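Local structure of ABC transporter, substrate binding protein (Aeropyrum pernix, 3EAF) at residues 15-20 against 57-62. The protein probably captures a small solute outside the cell and delivers it to an ABC transporter for import across the membrane, and binds a magnesium ion. Residues are numbered along the deposited sequence; the frame is centred on the assembly and turned at random.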
loop_
_atom_site.group_PDB
_atom_site.type_symbol
_atom_site.label_atom_id
_atom_site.label_comp_id
_atom_site.label_asym_id
_atom_site.label_seq_id
_atom_site.Cartn_x
_atom_site.Cartn_y
_atom_site.Cartn_z
ATOM N N GLY A 15 11.486 7.405 -10.109
ATOM C CA GLY A 15 12.439 6.456 -9.521
ATOM C C GLY A 15 12.071 4.983 -9.646
ATOM O O GLY A 15 11.213 4.615 -10.455
ATOM N N PRO A 16 12.717 4.122 -8.834
ATOM C CA PRO A 16 12.595 2.665 -8.974
ATOM C C PRO A 16 11.234 2.093 -8.556
ATOM O O PRO A 16 10.960 0.916 -8.823
ATOM C CB PRO A 16 13.699 2.139 -8.058
ATOM C CG PRO A 16 13.830 3.194 -7.008
ATOM C CD PRO A 16 13.626 4.490 -7.733
ATOM N N THR A 17 10.401 2.905 -7.902
ATOM C CA THR A 17 9.049 2.475 -7.554
ATOM C C THR A 17 7.995 3.317 -8.291
ATOM O O THR A 17 6.823 3.324 -7.909
ATOM C CB THR A 17 8.787 2.475 -6.020
ATOM O OG1 THR A 17 8.800 3.818 -5.515
ATOM C CG2 THR A 17 9.810 1.602 -5.260
ATOM N N SER A 18 8.411 3.999 -9.359
ATOM C CA SER A 18 7.476 4.784 -10.172
ATOM C C SER A 18 6.550 3.907 -11.027
ATOM O O SER A 18 5.525 4.384 -11.512
ATOM C CB SER A 18 8.197 5.837 -11.024
ATOM O OG SER A 18 9.178 5.258 -11.866
ATOM N N ASP A 19 6.909 2.631 -11.199
ATOM C CA ASP A 19 6.009 1.647 -11.815
ATOM C C ASP A 19 4.620 1.663 -11.145
ATOM O O ASP A 19 3.593 1.544 -11.823
ATOM C CB ASP A 19 6.622 0.226 -11.828
ATOM C CG ASP A 19 7.087 -0.266 -10.442
ATOM O OD1 ASP A 19 6.937 0.448 -9.426
ATOM O OD2 ASP A 19 7.629 -1.395 -10.377
ATOM N N VAL A 20 4.603 1.840 -9.824
ATOM C CA VAL A 20 3.359 1.955 -9.048
ATOM C C VAL A 20 3.128 3.387 -8.522
ATOM O O VAL A 20 1.997 3.769 -8.182
ATOM C CB VAL A 20 3.313 0.918 -7.882
ATOM C CG1 VAL A 20 3.254 -0.508 -8.427
ATOM C CG2 VAL A 20 4.517 1.073 -6.936
ATOM N N TYR A 57 10.261 12.719 -5.221
ATOM C CA TYR A 57 11.550 12.457 -4.575
ATOM C C TYR A 57 12.271 11.232 -5.133
ATOM O O TYR A 57 13.396 10.918 -4.708
ATOM C CB TYR A 57 11.393 12.380 -3.050
ATOM C CG TYR A 57 10.974 11.033 -2.485
ATOM C CD1 TYR A 57 11.837 10.310 -1.656
ATOM C CD2 TYR A 57 9.719 10.495 -2.754
ATOM C CE1 TYR A 57 11.463 9.081 -1.118
ATOM C CE2 TYR A 57 9.330 9.263 -2.225
ATOM C CZ TYR A 57 10.209 8.565 -1.402
ATOM O OH TYR A 57 9.835 7.355 -0.865
ATOM N N ALA A 58 11.619 10.548 -6.080
ATOM C CA ALA A 58 12.195 9.398 -6.791
ATOM C C ALA A 58 12.749 8.274 -5.889
ATOM O O ALA A 58 13.737 7.618 -6.234
ATOM C CB ALA A 58 13.270 9.877 -7.806
ATOM N N TYR A 59 12.104 8.071 -4.738
ATOM C CA TYR A 59 12.470 7.030 -3.756
ATOM C C TYR A 59 13.829 7.273 -3.091
ATOM O O TYR A 59 14.347 6.409 -2.386
ATOM C CB TYR A 59 12.422 5.633 -4.389
ATOM C CG TYR A 59 11.952 4.531 -3.466
ATOM C CD1 TYR A 59 10.656 4.528 -2.958
ATOM C CD2 TYR A 59 12.800 3.475 -3.118
ATOM C CE1 TYR A 59 10.209 3.502 -2.119
ATOM C CE2 TYR A 59 12.366 2.455 -2.280
ATOM C CZ TYR A 59 11.074 2.476 -1.785
ATOM O OH TYR A 59 10.653 1.458 -0.963
ATOM N N ASN A 60 14.399 8.450 -3.334
ATOM C CA ASN A 60 15.700 8.848 -2.791
ATOM C C ASN A 60 15.544 9.339 -1.341
ATOM O O ASN A 60 14.857 10.336 -1.095
ATOM C CB ASN A 60 16.299 9.943 -3.691
ATOM C CG ASN A 60 17.694 10.376 -3.266
ATOM O OD1 ASN A 60 18.006 10.461 -2.073
ATOM N ND2 ASN A 60 18.533 10.691 -4.251
ATOM N N PRO A 61 16.166 8.630 -0.378
ATOM C CA PRO A 61 16.022 8.945 1.051
ATOM C C PRO A 61 16.612 10.287 1.490
ATOM O O PRO A 61 16.132 10.873 2.466
ATOM C CB PRO A 61 16.753 7.791 1.749
ATOM C CG PRO A 61 17.647 7.218 0.727
ATOM C CD PRO A 61 17.025 7.453 -0.603
ATOM N N THR A 62 17.646 10.758 0.793
ATOM C CA THR A 62 18.224 12.075 1.061
ATOM C C THR A 62 17.215 13.148 0.667
ATOM O O THR A 62 16.909 14.049 1.461
ATOM C CB THR A 62 19.552 12.278 0.288
ATOM O OG1 THR A 62 20.472 11.244 0.665
ATOM C CG2 THR A 62 20.182 13.659 0.610
#
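T17 sets its methyl group squarely over one face of the Y59 ring, a compact example of two loops joined by van der Waals and CH-pi contact with no hydrogen bond between them. CG2 of T17 stands 3.7 Å from the centroid of the Y59 ring, 10° off the normal. A chi1 of 67° places this methyl anti to the carbonyl carbon and over the ring, while OG1 of T17, 3.2 Å from CD1 of Y59, hydrogen-bonds to D12 and W83. P16 extends the contact toward the root of the tyrosine: its CD lies 3.7 Å from CB of Y59 and 3.5 Å from the carbonyl O of A58. Next to P16 the backbones come close, with CA of G15 3.7 Å from that same O of A58. Cutting Y59 back to an alanine here would take away the ring, and the T17 methyl would probably lose the face it rests on, as W83 would its ring partner.

Two tight turns present these groups. G15 to S18 forms a type I turn, in which O of G15 accepts from both the backbone N and OG of S18, the latter 2.6 Å away. Y57 to N60 forms a type I' turn, after which OD1 of N60 caps helix 61-74 by accepting from N of T62 at 2.9 Å. W83 meets the Y59 ring with the planes steeply inclined, and Y59 OH is hydrogen-bonded to a glycerol, probably from the crystallisation liquor. In periplasmic binding proteins such loops commonly border the interlobe cleft, consistent with D19 bonding to T208, S210 and R238. The contact thus joins the strand-to-helix loops 3-11/18-38 and 47-56/61-74, which follow neighbouring parallel strands of one lobe's six-stranded sheet.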